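Local coordinates for protein putative L-alanine-DL-glutamate epimerase (Burkholderia xenovorans LB400, PDB 3SN4) that binds magnesium and 2-oxoglutarate in the barrel of a mandelate racemase/muconate lactonizing enzyme family member and is probably a racemase or epimerase, at residues V121-C126 / R157-I162; I216-N221 / F239-V244; P317-G322 / R340-D345. One frame throughout, in Å; residues are numbered along the deposited sequence.

From the N terminus, contact 1 comes first and brings strand 118-123 against the start of strand 161-168, closing a loop of 30 residues that includes helix 144-156. Contact 2 then closes a 17-residue beta-alpha-beta crossover through helix 226-235, and contact 3 closes another span of 17 residues, through helix 323-335. The three follow in series; none encloses or crosses another. Strand 161-168 is the sheet neighbour of strand 215-219, which joins contacts 1 and 2, and strand 118-123 pairs with strand 342-344, which joins contacts 1 and 3. Ile341 packs on Phe242 and Trp243 between contacts 2 and 3. All three touch the bound 2-oxoglutarate.

Contact 1 of 3, residues V121-C126 / R157-I162; sequences VYWSHC and RQFRAI. With AKG (2-oxoglutaric acid), chain C.
Trp123 turns the edge of its indole toward the face of Phe159 in an offset edge-to-face pair, with ring centroids 5.7 Å apart and planes at 70°. The indole reaches Phe159 because its CG is anti to the backbone N (chi1 174°), which carries the ring toward segment 157-162. The Phe159 ring also receives Val121, whose CG2 lies in the ring plane 3.9 Å from Phe159 CD2. Cys126 SG sits over the centre of the Trp123 ring and at the same time packs on Ile162, 4.0 Å from its CG2. At the outer end of the indole, Arg157 NH1 approaches Trp123 CH2 at 3.7 Å, while its salt bridge is with Glu153. The backbones meet at a single bridge, Trp123 with Ile162, in which Trp123 N donates to Ala161 O over 3.0 Å. Here strand 118-123 meets strand 161-168 in the modified TIM barrel, (beta/alpha)7beta, of the enolase superfamily. A water extends the link by donating to Val121 O and accepting from Arg160 N. Tyr122 CB touches Ala161 CB at 3.5 Å. Tyr122 OH is hydrogen-bonded to NZ of Lys163, which binds 2-oxoglutarate. Past the strand, His125 NE2 donates to O3 of 2-oxoglutarate at 3.2 Å, while Asp345 holds its ND1 and Trp129 stacks on the ring.

Contact 2 of 3, residues I216-N221 / F239-V244; sequences ILLDLN and FDLFWV. With MG (magnesium ion), chain B; AKG (2-oxoglutaric acid), chain C.
Strand 215-219, helix 226-235 and strand 243-245 form a beta-alpha-beta unit of the barrel, and this contact is the parallel pairing of its two strands. Leu218 N donates to Trp243 O in a nearly straight bond of 3.0 Å (169° at the hydrogen), and Phe242 N donates to Ile216 O over 2.9 Å. Leu218 and Val244 are bridged, so their side chains share one face of the sheet. There Leu220 CD1 presses on Val244 CG1 at 3.4 Å, tighter than usual for two carbons.

Leu217 and Trp243 occupy the other face. The indole CG of Trp243 sits between the backbone N and the carbonyl carbon (chi1 78°), which swings the ring against Leu217 CD2. That methyl lies over the six-membered ring of Trp243 as a CH-pi contact, Leu217 CD2 being 3.6 Å from the centroid and 22° off the ring normal. The second methyl, Leu217 CD1, runs alongside Phe242 and meets its CB at 3.5 Å. The indole NE1 is hydrogen-bonded to Glu245, one of the magnesium ligands. The Phe242 ring also makes a cation-pi contact with Lys231 of the second subunit.

At the end of strand 215-219 the metal site begins. Asp219 OD2 binds magnesium at 2.1 Å, while OD1 accepts from Asn221 N in an Asx turn. Two oxygens of 2-oxoglutarate, a water, Glu245 and Glu269 complete the coordination. Asn221 ND2 adds a weak hydrogen bond to O5, itself a magnesium ligand. The chelated keto oxygen O5 and carboxylate oxygen O2 would therefore be polarised by the metal, which probably also offsets the charge of the gathered acids.

Contact 3 of 3, residues P317-G322 / R340-D345; sequences PHNFYG and RIMETD. With AKG (2-oxoglutaric acid), chain C.
Asn319 donates two hydrogen bonds to Glu343 at the end of the (beta/alpha)7beta barrel that holds 2-oxoglutarate, where the loop after strand 314-317 runs beside strand 342-344. Asn319 N donates to Glu343 OE1 at 3.0 Å, almost straight at 172° but from above the carboxylate plane. The amide returns to the backbone: Asn319 ND2 donates to Glu343 O at 2.9 Å, with that oxygen close to the amide plane. The amide oxygen, Asn319 OD1, accepts from Asn329 ND2 of helix 323-335.

This is the tightly packed part, and every side chain in it is buried, as are two backbone atoms with no partner in the model, Asn319 O and Glu343 N. Glu343 is fully extended, with CG anti to the backbone N (chi1 -180°), which carries its carboxylate to the ligand, where OE2 lies 2.6 Å from O1 of 2-oxoglutarate. Ser124 OG is hydrogen-bonded to OE2. His318 runs alongside Glu343, its ring within 24° of the carboxylate plane, and has Glu343 OE1 and ligand O1 at its edge; Asp292 holds its ND1. The ligand's C3 and C4 lie over one face of Phe320, with CE1 3.4 Å from C4. Pro317 CG packs on CG of selenomethionine Met342 at 3.8 Å.

The looser side lies toward Asp345, which is partly exposed. Its OD2 comes within 3.2 Å of Phe320 CA without a direct hydrogen bond to segment 317-322. A water bridges instead, donating to Tyr321 O at 2.6 Å and to Asp345 OD2 at 2.8 Å.

Contact 1 of 3, residues V121-C126 / R157-I162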
loop_
_atom_site.group_PDB
_atom_site.type_symbol
_atom_site.label_atom_id
_atom_site.label_comp_id
_atom_site.label_asym_id
_atom_site.label_seq_id
_atom_site.Cartn_x
_atom_site.Cartn_y
_atom_site.Cartn_z
ATOM N N VAL A 121 15.979 -3.735 36.318
ATOM C CA VAL A 121 16.148 -2.354 35.958
ATOM C C VAL A 121 17.438 -2.202 35.183
ATOM O O VAL A 121 18.294 -3.105 35.181
ATOM C CB VAL A 121 16.227 -1.468 37.240
ATOM C CG1 VAL A 121 15.012 -1.698 38.125
ATOM C CG2 VAL A 121 17.526 -1.780 38.042
ATOM N N TYR A 122 17.572 -1.068 34.506
ATOM C CA TYR A 122 18.889 -0.585 34.121
ATOM C C TYR A 122 19.202 0.735 34.816
ATOM O O TYR A 122 18.315 1.552 35.072
ATOM C CB TYR A 122 19.040 -0.443 32.623
ATOM C CG TYR A 122 18.189 0.588 31.953
ATOM C CD1 TYR A 122 18.695 1.856 31.652
ATOM C CD2 TYR A 122 16.893 0.283 31.539
ATOM C CE1 TYR A 122 17.912 2.805 30.973
ATOM C CE2 TYR A 122 16.104 1.232 30.870
ATOM C CZ TYR A 122 16.630 2.469 30.585
ATOM O OH TYR A 122 15.848 3.367 29.940
ATOM N N TRP A 123 20.481 0.920 35.098
ATOM C CA TRP A 123 20.986 2.137 35.723
ATOM C C TRP A 123 21.192 3.150 34.622
ATOM O O TRP A 123 22.124 3.038 33.816
ATOM C CB TRP A 123 22.289 1.841 36.448
ATOM C CG TRP A 123 23.023 3.035 37.030
ATOM C CD1 TRP A 123 22.809 4.353 36.778
ATOM C CD2 TRP A 123 24.155 2.974 37.905
ATOM N NE1 TRP A 123 23.715 5.126 37.468
ATOM C CE2 TRP A 123 24.558 4.300 38.161
ATOM C CE3 TRP A 123 24.858 1.925 38.504
ATOM C CZ2 TRP A 123 25.645 4.608 38.993
ATOM C CZ3 TRP A 123 25.932 2.227 39.336
ATOM C CH2 TRP A 123 26.312 3.559 39.577
ATOM N N SER A 124 20.283 4.112 34.582
ATOM C CA SER A 124 20.208 5.048 33.487
ATOM C C SER A 124 21.088 6.231 33.752
ATOM O O SER A 124 21.511 6.457 34.896
ATOM C CB SER A 124 18.767 5.510 33.284
ATOM O OG SER A 124 18.703 6.220 32.076
ATOM N N HIS A 125 21.382 6.979 32.680
ATOM C CA HIS A 125 22.278 8.142 32.732
ATOM C C HIS A 125 23.582 7.803 33.441
ATOM O O HIS A 125 24.014 8.508 34.353
ATOM C CB HIS A 125 21.572 9.314 33.422
ATOM C CG HIS A 125 20.360 9.763 32.691
ATOM N ND1 HIS A 125 19.090 9.362 33.038
ATOM C CD2 HIS A 125 20.231 10.515 31.571
ATOM C CE1 HIS A 125 18.225 9.870 32.180
ATOM N NE2 HIS A 125 18.891 10.575 31.283
ATOM N N CYS A 126 24.187 6.704 33.001
ATOM C CA CYS A 126 25.377 6.163 33.599
ATOM C C CYS A 126 26.439 6.041 32.498
ATOM O O CYS A 126 26.363 5.107 31.674
ATOM C CB CYS A 126 25.038 4.789 34.183
ATOM S SG CYS A 126 26.453 3.802 34.776
ATOM N N ARG A 157 27.921 -3.581 41.807
ATOM C CA ARG A 157 26.661 -3.375 42.524
ATOM C C ARG A 157 25.535 -4.265 42.003
ATOM O O ARG A 157 24.381 -4.080 42.373
ATOM C CB ARG A 157 26.253 -1.877 42.528
ATOM C CG ARG A 157 27.153 -1.013 43.450
ATOM C CD ARG A 157 27.023 0.499 43.294
ATOM N NE ARG A 157 25.821 1.018 43.925
ATOM C CZ ARG A 157 25.444 2.300 43.896
ATOM N NH1 ARG A 157 26.187 3.224 43.283
ATOM N NH2 ARG A 157 24.300 2.670 44.474
ATOM N N GLN A 158 25.875 -5.213 41.132
ATOM C CA GLN A 158 24.947 -6.217 40.640
ATOM C C GLN A 158 23.895 -5.676 39.677
ATOM O O GLN A 158 22.891 -6.337 39.422
ATOM C CB GLN A 158 24.253 -6.948 41.803
ATOM C CG GLN A 158 25.167 -7.777 42.669
ATOM C CD GLN A 158 24.361 -8.770 43.518
ATOM O OE1 GLN A 158 23.655 -8.373 44.452
ATOM N NE2 GLN A 158 24.434 -10.061 43.159
ATOM N N PHE A 159 24.120 -4.490 39.116
ATOM C CA PHE A 159 23.229 -4.015 38.060
ATOM C C PHE A 159 23.499 -4.779 36.776
ATOM O O PHE A 159 24.651 -5.077 36.424
ATOM C CB PHE A 159 23.291 -2.492 37.931
ATOM C CG PHE A 159 22.655 -1.803 39.103
ATOM C CD1 PHE A 159 23.432 -1.332 40.160
ATOM C CD2 PHE A 159 21.252 -1.714 39.196
ATOM C CE1 PHE A 159 22.838 -0.738 41.290
ATOM C CE2 PHE A 159 20.641 -1.129 40.320
ATOM C CZ PHE A 159 21.446 -0.639 41.376
ATOM N N ARG A 160 22.417 -5.123 36.087
ATOM C CA ARG A 160 22.490 -5.996 34.926
ATOM C C ARG A 160 22.660 -5.229 33.630
ATOM O O ARG A 160 23.023 -5.796 32.609
ATOM C CB ARG A 160 21.234 -6.841 34.877
ATOM C CG ARG A 160 21.063 -7.665 36.124
ATOM C CD ARG A 160 19.721 -8.332 36.158
ATOM N NE ARG A 160 19.577 -9.071 37.408
ATOM C CZ ARG A 160 18.571 -9.893 37.672
ATOM N NH1 ARG A 160 17.594 -10.079 36.776
ATOM N NH2 ARG A 160 18.539 -10.522 38.836
ATOM N N ALA A 161 22.411 -3.927 33.688
ATOM C CA ALA A 161 22.387 -3.080 32.495
ATOM C C ALA A 161 22.626 -1.625 32.873
ATOM O O ALA A 161 22.298 -1.214 33.972
ATOM C CB ALA A 161 21.035 -3.231 31.754
ATOM N N ILE A 162 23.223 -0.868 31.954
ATOM C CA ILE A 162 23.496 0.557 32.132
ATOM C C ILE A 162 23.171 1.293 30.819
ATOM O O ILE A 162 23.244 0.693 29.743
ATOM C CB ILE A 162 24.981 0.827 32.546
ATOM C CG1 ILE A 162 25.957 0.449 31.440
ATOM C CG2 ILE A 162 25.333 0.101 33.847
ATOM C CD1 ILE A 162 27.408 0.662 31.825
HETATM C C1 AKG C . 15.719 8.953 29.081
HETATM O O1 AKG C . 15.632 8.923 30.343
HETATM O O2 AKG C . 15.751 7.874 28.409
HETATM C C2 AKG C . 15.747 10.253 28.357
HETATM O O5 AKG C . 15.993 10.291 27.154
HETATM C C3 AKG C . 15.405 11.576 29.003
HETATM C C4 AKG C . 16.541 12.474 29.524
HETATM C C5 AKG C . 17.717 12.866 28.644
HETATM O O3 AKG C . 18.597 11.995 28.443
HETATM O O4 AKG C . 17.803 14.051 28.206
HETATM O O HOH W 1 19.819 -4.363 37.001
#

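Contact 2 of 3, residues I216-N221 / F239-V244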
loop_
_atom_site.group_PDB
_atom_site.type_symbol
_atom_site.label_atom_id
_atom_site.label_comp_id
_atom_site.label_asym_id
_atom_site.label_seq_id
_atom_site.Cartn_x
_atom_site.Cartn_y
_atom_site.Cartn_z
ATOM N N ILE A 216 24.646 -2.966 27.811
ATOM C CA ILE A 216 24.851 -1.557 27.573
ATOM C C ILE A 216 23.795 -1.043 26.612
ATOM O O ILE A 216 23.626 -1.586 25.508
ATOM C CB ILE A 216 26.242 -1.289 26.991
ATOM C CG1 ILE A 216 27.344 -1.740 27.970
ATOM C CG2 ILE A 216 26.409 0.174 26.638
ATOM C CD1 ILE A 216 28.765 -1.494 27.421
ATOM N N LEU A 217 23.084 -0.020 27.067
ATOM C CA LEU A 217 22.084 0.663 26.299
ATOM C C LEU A 217 22.683 1.998 25.848
ATOM O O LEU A 217 23.470 2.598 26.573
ATOM C CB LEU A 217 20.836 0.907 27.152
ATOM C CG LEU A 217 19.957 -0.315 27.485
ATOM C CD1 LEU A 217 20.662 -1.275 28.443
ATOM C CD2 LEU A 217 18.611 0.102 28.058
ATOM N N LEU A 218 22.294 2.461 24.658
ATOM C CA LEU A 218 22.729 3.757 24.151
ATOM C C LEU A 218 21.504 4.588 23.805
ATOM O O LEU A 218 20.627 4.133 23.056
ATOM C CB LEU A 218 23.623 3.575 22.931
ATOM C CG LEU A 218 24.200 4.801 22.207
ATOM C CD1 LEU A 218 25.123 5.671 23.095
ATOM C CD2 LEU A 218 24.918 4.331 20.963
ATOM N N ASP A 219 21.452 5.808 24.348
ATOM C CA ASP A 219 20.380 6.758 24.032
ATOM C C ASP A 219 20.949 7.891 23.207
ATOM O O ASP A 219 21.884 8.581 23.635
ATOM C CB ASP A 219 19.729 7.272 25.310
ATOM C CG ASP A 219 18.384 7.963 25.079
ATOM O OD1 ASP A 219 18.031 8.354 23.935
ATOM O OD2 ASP A 219 17.671 8.144 26.091
ATOM N N LEU A 220 20.386 8.049 22.005
ATOM C CA LEU A 220 20.740 9.120 21.071
ATOM C C LEU A 220 19.702 10.250 21.046
ATOM O O LEU A 220 19.899 11.262 20.361
ATOM C CB LEU A 220 20.926 8.522 19.670
ATOM C CG LEU A 220 21.937 7.343 19.566
ATOM C CD1 LEU A 220 21.881 6.705 18.137
ATOM C CD2 LEU A 220 23.341 7.813 19.916
ATOM N N ASN A 221 18.630 10.096 21.819
ATOM C CA ASN A 221 17.590 11.129 22.012
ATOM C C ASN A 221 17.174 11.704 20.641
ATOM O O ASN A 221 16.974 10.923 19.708
ATOM C CB ASN A 221 18.052 12.213 22.988
ATOM C CG ASN A 221 18.343 11.685 24.371
ATOM O OD1 ASN A 221 19.495 11.433 24.714
ATOM N ND2 ASN A 221 17.300 11.525 25.178
ATOM N N PHE A 239 29.413 -3.528 18.047
ATOM C CA PHE A 239 29.163 -3.464 19.496
ATOM C C PHE A 239 27.952 -4.288 19.900
ATOM O O PHE A 239 27.000 -4.436 19.126
ATOM C CB PHE A 239 28.977 -2.014 19.950
ATOM C CG PHE A 239 30.234 -1.228 19.888
ATOM C CD1 PHE A 239 31.006 -1.046 21.021
ATOM C CD2 PHE A 239 30.686 -0.722 18.675
ATOM C CE1 PHE A 239 32.215 -0.340 20.951
ATOM C CE2 PHE A 239 31.880 -0.019 18.594
ATOM C CZ PHE A 239 32.649 0.172 19.737
ATOM N N ASP A 240 27.990 -4.842 21.104
ATOM C CA ASP A 240 26.845 -5.578 21.634
ATOM C C ASP A 240 25.996 -4.617 22.460
ATOM O O ASP A 240 26.305 -4.330 23.610
ATOM C CB ASP A 240 27.307 -6.768 22.487
ATOM C CG ASP A 240 26.148 -7.503 23.135
ATOM O OD1 ASP A 240 25.035 -7.528 22.539
ATOM O OD2 ASP A 240 26.360 -8.061 24.239
ATOM N N LEU A 241 24.942 -4.100 21.848
ATOM C CA LEU A 241 24.068 -3.121 22.498
ATOM C C LEU A 241 22.681 -3.722 22.765
ATOM O O LEU A 241 22.086 -4.322 21.868
ATOM C CB LEU A 241 23.994 -1.855 21.636
ATOM C CG LEU A 241 25.367 -1.199 21.377
ATOM C CD1 LEU A 241 25.321 -0.058 20.342
ATOM C CD2 LEU A 241 25.902 -0.699 22.697
ATOM N N PHE A 242 22.209 -3.592 24.012
ATOM C CA PHE A 242 20.878 -4.043 24.459
ATOM C C PHE A 242 19.772 -3.317 23.664
ATOM O O PHE A 242 18.823 -3.947 23.182
ATOM C CB PHE A 242 20.777 -3.786 25.973
ATOM C CG PHE A 242 19.486 -4.203 26.618
ATOM C CD1 PHE A 242 19.392 -5.395 27.308
ATOM C CD2 PHE A 242 18.389 -3.368 26.609
ATOM C CE1 PHE A 242 18.197 -5.769 27.954
ATOM C CE2 PHE A 242 17.198 -3.732 27.243
ATOM C CZ PHE A 242 17.105 -4.911 27.931
ATOM N N TRP A 243 19.904 -2.001 23.545
ATOM C CA TRP A 243 19.144 -1.225 22.576
ATOM C C TRP A 243 19.836 0.069 22.241
ATOM O O TRP A 243 20.730 0.501 22.969
ATOM C CB TRP A 243 17.691 -0.988 23.004
ATOM C CG TRP A 243 17.401 0.066 24.027
ATOM C CD1 TRP A 243 17.945 1.312 24.135
ATOM C CD2 TRP A 243 16.413 -0.024 25.052
ATOM N NE1 TRP A 243 17.383 1.990 25.194
ATOM C CE2 TRP A 243 16.424 1.190 25.758
ATOM C CE3 TRP A 243 15.533 -1.031 25.455
ATOM C CZ2 TRP A 243 15.599 1.424 26.845
ATOM C CZ3 TRP A 243 14.711 -0.794 26.537
ATOM C CH2 TRP A 243 14.744 0.430 27.210
ATOM N N VAL A 244 19.423 0.658 21.116
ATOM C CA VAL A 244 19.755 2.029 20.764
ATOM C C VAL A 244 18.447 2.804 20.704
ATOM O O VAL A 244 17.508 2.423 20.000
ATOM C CB VAL A 244 20.477 2.144 19.437
ATOM C CG1 VAL A 244 20.873 3.604 19.160
ATOM C CG2 VAL A 244 21.733 1.249 19.398
HETATM MG MG MG B . 15.580 8.428 26.217
HETATM C C1 AKG C . 15.719 8.953 29.081
HETATM O O1 AKG C . 15.632 8.923 30.343
HETATM O O2 AKG C . 15.751 7.874 28.409
HETATM C C2 AKG C . 15.747 10.253 28.357
HETATM O O5 AKG C . 15.993 10.291 27.154
HETATM C C3 AKG C . 15.405 11.576 29.003
HETATM C C4 AKG C . 16.541 12.474 29.524
HETATM C C5 AKG C . 17.717 12.866 28.644
HETATM O O3 AKG C . 18.597 11.995 28.443
HETATM O O4 AKG C . 17.803 14.051 28.206
HETATM O O HOH W 2 25.118 -4.953 25.838
HETATM O O HOH W 3 15.470 9.067 24.281
#

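Contact 3 of 3, residues P317-G322 / R340-D345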
loop_
_atom_site.group_PDB
_atom_site.type_symbol
_atom_site.label_atom_id
_atom_site.label_comp_id
_atom_site.label_asym_id
_atom_site.label_seq_id
_atom_site.Cartn_x
_atom_site.Cartn_y
_atom_site.Cartn_z
ATOM N N PRO A 317 8.963 1.626 30.953
ATOM C CA PRO A 317 8.656 2.968 31.463
ATOM C C PRO A 317 9.820 3.935 31.367
ATOM O O PRO A 317 11.005 3.557 31.589
ATOM C CB PRO A 317 8.311 2.740 32.938
ATOM C CG PRO A 317 8.716 1.407 33.255
ATOM C CD PRO A 317 9.039 0.624 32.025
ATOM N N HIS A 318 9.471 5.174 31.051
ATOM C CA HIS A 318 10.397 6.290 31.094
ATOM C C HIS A 318 10.438 6.813 32.515
ATOM O O HIS A 318 9.431 7.299 33.028
ATOM C CB HIS A 318 9.880 7.381 30.173
ATOM C CG HIS A 318 10.879 8.433 29.861
ATOM N ND1 HIS A 318 10.511 9.695 29.448
ATOM C CD2 HIS A 318 12.234 8.429 29.928
ATOM C CE1 HIS A 318 11.601 10.412 29.234
ATOM N NE2 HIS A 318 12.659 9.671 29.530
ATOM N N ASN A 319 11.601 6.718 33.146
ATOM C CA ASN A 319 11.720 7.017 34.562
ATOM C C ASN A 319 13.067 7.635 34.854
ATOM O O ASN A 319 14.067 6.911 34.999
ATOM C CB ASN A 319 11.566 5.717 35.352
ATOM C CG ASN A 319 11.526 5.935 36.829
ATOM O OD1 ASN A 319 10.733 6.747 37.322
ATOM N ND2 ASN A 319 12.376 5.209 37.560
ATOM N N PHE A 320 13.104 8.968 34.912
ATOM C CA PHE A 320 14.347 9.674 35.200
ATOM C C PHE A 320 14.147 10.906 36.084
ATOM O O PHE A 320 14.852 11.930 35.938
ATOM C CB PHE A 320 15.114 10.020 33.905
ATOM C CG PHE A 320 14.559 11.202 33.130
ATOM C CD1 PHE A 320 15.314 12.362 32.979
ATOM C CD2 PHE A 320 13.311 11.145 32.524
ATOM C CE1 PHE A 320 14.807 13.466 32.265
ATOM C CE2 PHE A 320 12.811 12.250 31.804
ATOM C CZ PHE A 320 13.567 13.398 31.677
ATOM N N TYR A 321 13.221 10.784 37.024
ATOM C CA TYR A 321 12.938 11.865 37.939
ATOM C C TYR A 321 13.238 11.446 39.405
ATOM O O TYR A 321 14.289 10.858 39.671
ATOM C CB TYR A 321 11.491 12.310 37.723
ATOM C CG TYR A 321 11.034 12.373 36.277
ATOM C CD1 TYR A 321 11.083 13.563 35.547
ATOM C CD2 TYR A 321 10.497 11.240 35.654
ATOM C CE1 TYR A 321 10.626 13.619 34.189
ATOM C CE2 TYR A 321 10.028 11.276 34.315
ATOM C CZ TYR A 321 10.090 12.476 33.590
ATOM O OH TYR A 321 9.638 12.502 32.269
ATOM N N GLY A 322 12.342 11.765 40.339
ATOM C CA GLY A 322 12.536 11.458 41.775
ATOM C C GLY A 322 11.835 10.185 42.243
ATOM O O GLY A 322 11.222 9.486 41.459
ATOM N N ARG A 340 9.599 -4.869 29.083
ATOM C CA ARG A 340 10.974 -5.121 28.627
ATOM C C ARG A 340 11.986 -5.102 29.780
ATOM O O ARG A 340 12.800 -6.009 29.928
ATOM C CB ARG A 340 11.396 -4.102 27.570
ATOM C CG ARG A 340 12.770 -4.393 26.933
ATOM C CD ARG A 340 12.766 -5.739 26.285
ATOM N NE ARG A 340 14.083 -6.239 25.901
ATOM C CZ ARG A 340 14.904 -6.946 26.689
ATOM N NH1 ARG A 340 14.601 -7.236 27.957
ATOM N NH2 ARG A 340 16.072 -7.344 26.198
ATOM N N ILE A 341 11.907 -4.028 30.559
ATOM C CA ILE A 341 12.842 -3.695 31.638
ATOM C C ILE A 341 12.366 -2.349 32.216
ATOM O O ILE A 341 11.561 -1.659 31.575
ATOM C CB ILE A 341 14.285 -3.565 31.086
ATOM C CG1 ILE A 341 15.324 -3.499 32.206
ATOM C CG2 ILE A 341 14.399 -2.351 30.173
ATOM C CD1 ILE A 341 16.772 -3.758 31.706
HETATM N N MSE A 342 12.864 -1.952 33.388
HETATM C CA MSE A 342 12.560 -0.632 33.936
HETATM C C MSE A 342 13.777 0.258 34.062
HETATM O O MSE A 342 14.845 -0.165 34.519
HETATM C CB MSE A 342 11.913 -0.703 35.311
HETATM C CG MSE A 342 11.503 0.733 35.814
HETATM SE SE MSE A 342 10.214 0.520 37.079
HETATM C CE MSE A 342 10.527 2.216 38.067
ATOM N N GLU A 343 13.586 1.511 33.669
ATOM C CA GLU A 343 14.627 2.529 33.783
ATOM C C GLU A 343 14.663 3.043 35.204
ATOM O O GLU A 343 13.635 3.266 35.828
ATOM C CB GLU A 343 14.321 3.708 32.878
ATOM C CG GLU A 343 15.358 4.821 32.923
ATOM C CD GLU A 343 15.108 5.926 31.912
ATOM O OE1 GLU A 343 13.946 6.096 31.462
ATOM O OE2 GLU A 343 16.099 6.615 31.558
ATOM N N THR A 344 15.856 3.276 35.694
ATOM C CA THR A 344 15.980 3.994 36.938
ATOM C C THR A 344 17.317 4.707 37.033
ATOM O O THR A 344 18.311 4.186 36.574
ATOM C CB THR A 344 15.777 3.057 38.122
ATOM O OG1 THR A 344 15.385 3.854 39.237
ATOM C CG2 THR A 344 17.044 2.260 38.446
ATOM N N ASP A 345 17.318 5.893 37.638
ATOM C CA ASP A 345 18.552 6.632 37.912
ATOM C C ASP A 345 19.077 6.225 39.284
ATOM O O ASP A 345 18.463 6.482 40.319
ATOM C CB ASP A 345 18.328 8.137 37.847
ATOM C CG ASP A 345 18.082 8.659 36.413
ATOM O OD1 ASP A 345 18.637 8.117 35.415
ATOM O OD2 ASP A 345 17.357 9.680 36.291
HETATM C C1 AKG C . 15.719 8.953 29.081
HETATM O O1 AKG C . 15.632 8.923 30.343
HETATM O O2 AKG C . 15.751 7.874 28.409
HETATM C C2 AKG C . 15.747 10.253 28.357
HETATM O O5 AKG C . 15.993 10.291 27.154
HETATM C C3 AKG C . 15.405 11.576 29.003
HETATM C C4 AKG C . 16.541 12.474 29.524
HETATM C C5 AKG C . 17.717 12.866 28.644
HETATM O O3 AKG C . 18.597 11.995 28.443
HETATM O O4 AKG C . 17.803 14.051 28.206
HETATM O O HOH W 4 16.648 10.979 38.654
#